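Local structure of putative protein (Aquifex aeolicus, 1T6T) at residues Ala22-Glu27 and Lys64-Phe69. The protein is of unknown function but carries a Toprim domain of the RNase M5-like type, which suggests a role in nucleic acid processing. Numbering follows the deposited sequence.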
loop_
_atom_site.group_PDB
_atom_site.type_symbol
_atom_site.label_atom_id
_atom_site.label_comp_id
_atom_site.label_asym_id
_atom_site.label_seq_id
_atom_site.Cartn_x
_atom_site.Cartn_y
_atom_site.Cartn_z
ATOM N N ALA B 22 -17.016 15.623 2.568
ATOM C CA ALA B 22 -15.610 15.292 2.774
ATOM C C ALA B 22 -15.179 14.146 1.867
ATOM O O ALA B 22 -15.990 13.299 1.501
ATOM C CB ALA B 22 -15.375 14.914 4.231
ATOM N N VAL B 23 -13.898 14.127 1.513
ATOM C CA VAL B 23 -13.357 13.081 0.659
ATOM C C VAL B 23 -12.889 11.915 1.517
ATOM O O VAL B 23 -12.340 12.103 2.602
ATOM C CB VAL B 23 -12.152 13.584 -0.170
ATOM C CG1 VAL B 23 -11.637 12.468 -1.070
ATOM C CG2 VAL B 23 -12.560 14.770 -1.012
ATOM N N ILE B 24 -13.118 10.707 1.025
ATOM C CA ILE B 24 -12.715 9.501 1.729
ATOM C C ILE B 24 -11.405 9.006 1.133
ATOM O O ILE B 24 -11.253 8.959 -0.091
ATOM C CB ILE B 24 -13.779 8.391 1.566
ATOM C CG1 ILE B 24 -15.079 8.823 2.249
ATOM C CG2 ILE B 24 -13.247 7.066 2.122
ATOM C CD1 ILE B 24 -16.281 7.963 1.901
ATOM N N LEU B 25 -10.464 8.639 1.998
ATOM C CA LEU B 25 -9.177 8.122 1.543
ATOM C C LEU B 25 -9.042 6.657 1.935
ATOM O O LEU B 25 -9.248 6.291 3.095
ATOM C CB LEU B 25 -8.018 8.909 2.163
ATOM C CG LEU B 25 -7.929 10.415 1.912
ATOM C CD1 LEU B 25 -6.584 10.922 2.431
ATOM C CD2 LEU B 25 -8.060 10.716 0.428
ATOM N N VAL B 26 -8.713 5.820 0.957
ATOM C CA VAL B 26 -8.518 4.397 1.200
ATOM C C VAL B 26 -7.191 4.012 0.577
ATOM O O VAL B 26 -6.582 4.796 -0.148
ATOM C CB VAL B 26 -9.656 3.518 0.588
ATOM C CG1 VAL B 26 -10.995 3.877 1.227
ATOM C CG2 VAL B 26 -9.710 3.688 -0.927
ATOM N N GLU B 27 -6.747 2.797 0.853
ATOM C CA GLU B 27 -5.473 2.337 0.336
ATOM C C GLU B 27 -5.534 1.828 -1.095
ATOM O O GLU B 27 -4.754 2.255 -1.941
ATOM C CB GLU B 27 -4.934 1.223 1.234
ATOM C CG GLU B 27 -3.432 1.256 1.442
ATOM C CD GLU B 27 -2.656 1.226 0.148
ATOM O OE1 GLU B 27 -2.729 0.204 -0.572
ATOM O OE2 GLU B 27 -1.976 2.230 -0.148
ATOM N N LYS B 64 -12.098 18.852 4.394
ATOM C CA LYS B 64 -12.150 17.708 5.290
ATOM C C LYS B 64 -11.889 16.385 4.580
ATOM O O LYS B 64 -12.316 16.177 3.442
ATOM C CB LYS B 64 -13.514 17.661 5.976
ATOM C CG LYS B 64 -13.573 16.769 7.203
ATOM C CD LYS B 64 -14.990 16.668 7.768
ATOM C CE LYS B 64 -15.595 18.033 8.080
ATOM N NZ LYS B 64 -15.910 18.826 6.852
ATOM N N VAL B 65 -11.183 15.497 5.269
ATOM C CA VAL B 65 -10.857 14.190 4.728
ATOM C C VAL B 65 -11.203 13.082 5.718
ATOM O O VAL B 65 -10.844 13.146 6.893
ATOM C CB VAL B 65 -9.355 14.077 4.394
ATOM C CG1 VAL B 65 -9.038 12.675 3.916
ATOM C CG2 VAL B 65 -8.975 15.098 3.336
ATOM N N ILE B 66 -11.909 12.068 5.233
ATOM C CA ILE B 66 -12.272 10.930 6.060
ATOM C C ILE B 66 -11.245 9.825 5.796
ATOM O O ILE B 66 -11.123 9.344 4.670
ATOM C CB ILE B 66 -13.679 10.416 5.699
ATOM C CG1 ILE B 66 -14.726 11.487 6.037
ATOM C CG2 ILE B 66 -13.964 9.119 6.443
ATOM C CD1 ILE B 66 -16.114 11.179 5.506
ATOM N N LEU B 67 -10.494 9.438 6.823
ATOM C CA LEU B 67 -9.492 8.386 6.662
ATOM C C LEU B 67 -10.137 7.023 6.863
ATOM O O LEU B 67 -10.757 6.769 7.897
ATOM C CB LEU B 67 -8.353 8.569 7.671
ATOM C CG LEU B 67 -7.571 9.878 7.580
ATOM C CD1 LEU B 67 -6.428 9.847 8.580
ATOM C CD2 LEU B 67 -7.039 10.072 6.161
ATOM N N LEU B 68 -10.010 6.155 5.866
ATOM C CA LEU B 68 -10.588 4.817 5.951
ATOM C C LEU B 68 -9.614 3.727 5.553
ATOM O O LEU B 68 -9.877 2.966 4.629
ATOM C CB LEU B 68 -11.829 4.690 5.068
ATOM C CG LEU B 68 -13.215 4.888 5.678
ATOM C CD1 LEU B 68 -14.247 4.336 4.701
ATOM C CD2 LEU B 68 -13.322 4.164 7.020
ATOM N N PHE B 69 -8.489 3.651 6.249
ATOM C CA PHE B 69 -7.507 2.619 5.960
ATOM C C PHE B 69 -7.834 1.390 6.796
ATOM O O PHE B 69 -8.511 1.492 7.822
ATOM C CB PHE B 69 -6.111 3.146 6.268
ATOM C CG PHE B 69 -5.723 4.300 5.405
ATOM C CD1 PHE B 69 -5.444 4.106 4.055
ATOM C CD2 PHE B 69 -5.698 5.592 5.917
ATOM C CE1 PHE B 69 -5.152 5.185 3.228
ATOM C CE2 PHE B 69 -5.406 6.678 5.096
ATOM C CZ PHE B 69 -5.133 6.475 3.750
HETATM O O HOH W 1 -8.131 1.248 2.865
#
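K64 opens the pairing by accepting a hydrogen bond from V23 N at its carbonyl O, while its side chain runs past the methyl of A22. The two strands, 23-26 and 64-67, are the central parallel neighbours of the four-stranded sheet of this Toprim domain, sandwiched between helices 8-18 and 73-88. At V65, CG1, anti to the backbone N (chi1 176°), meets L25 CG at a modelled 3.2 Å, shorter than normal carbon contact and so doubtful in detail; the two side chains cross at about a right angle. I66 is gripped at both backbone polar atoms, its N giving a bond to V23 O (2.7 Å) and its O taking one from L25 N (2.8 Å). Its side chain lies alongside that of I24 on the face toward helix 8-18, and CG1 reaches A22 CB at 3.9 Å. On the face toward helix 73-88, L67 CD2 meets L25 CD1, the two leucines pointing the same way. L68 N then bonds to L25 O, the last direct backbone bond of the ladder, and its CD1 packs on I24 CG2 while CB lies near V26 CG1. Past the direct bonds, a water links the two segments, accepting from E27 N at 2.9 Å and donating to L68 O at 3.0 Å. F69 ends the run with its ring tucked under the end of strand 23-26, where CE1 comes within 3.5 Å of V26 C. An alanine here would remove the ring and would probably open a gap beneath L25 and V26, with L25 CB and helix-borne I78 losing an apolar neighbour. Over the centre of that ring, 4.1 Å above its plane, stands L25 O, the same atom that accepts from L68 N.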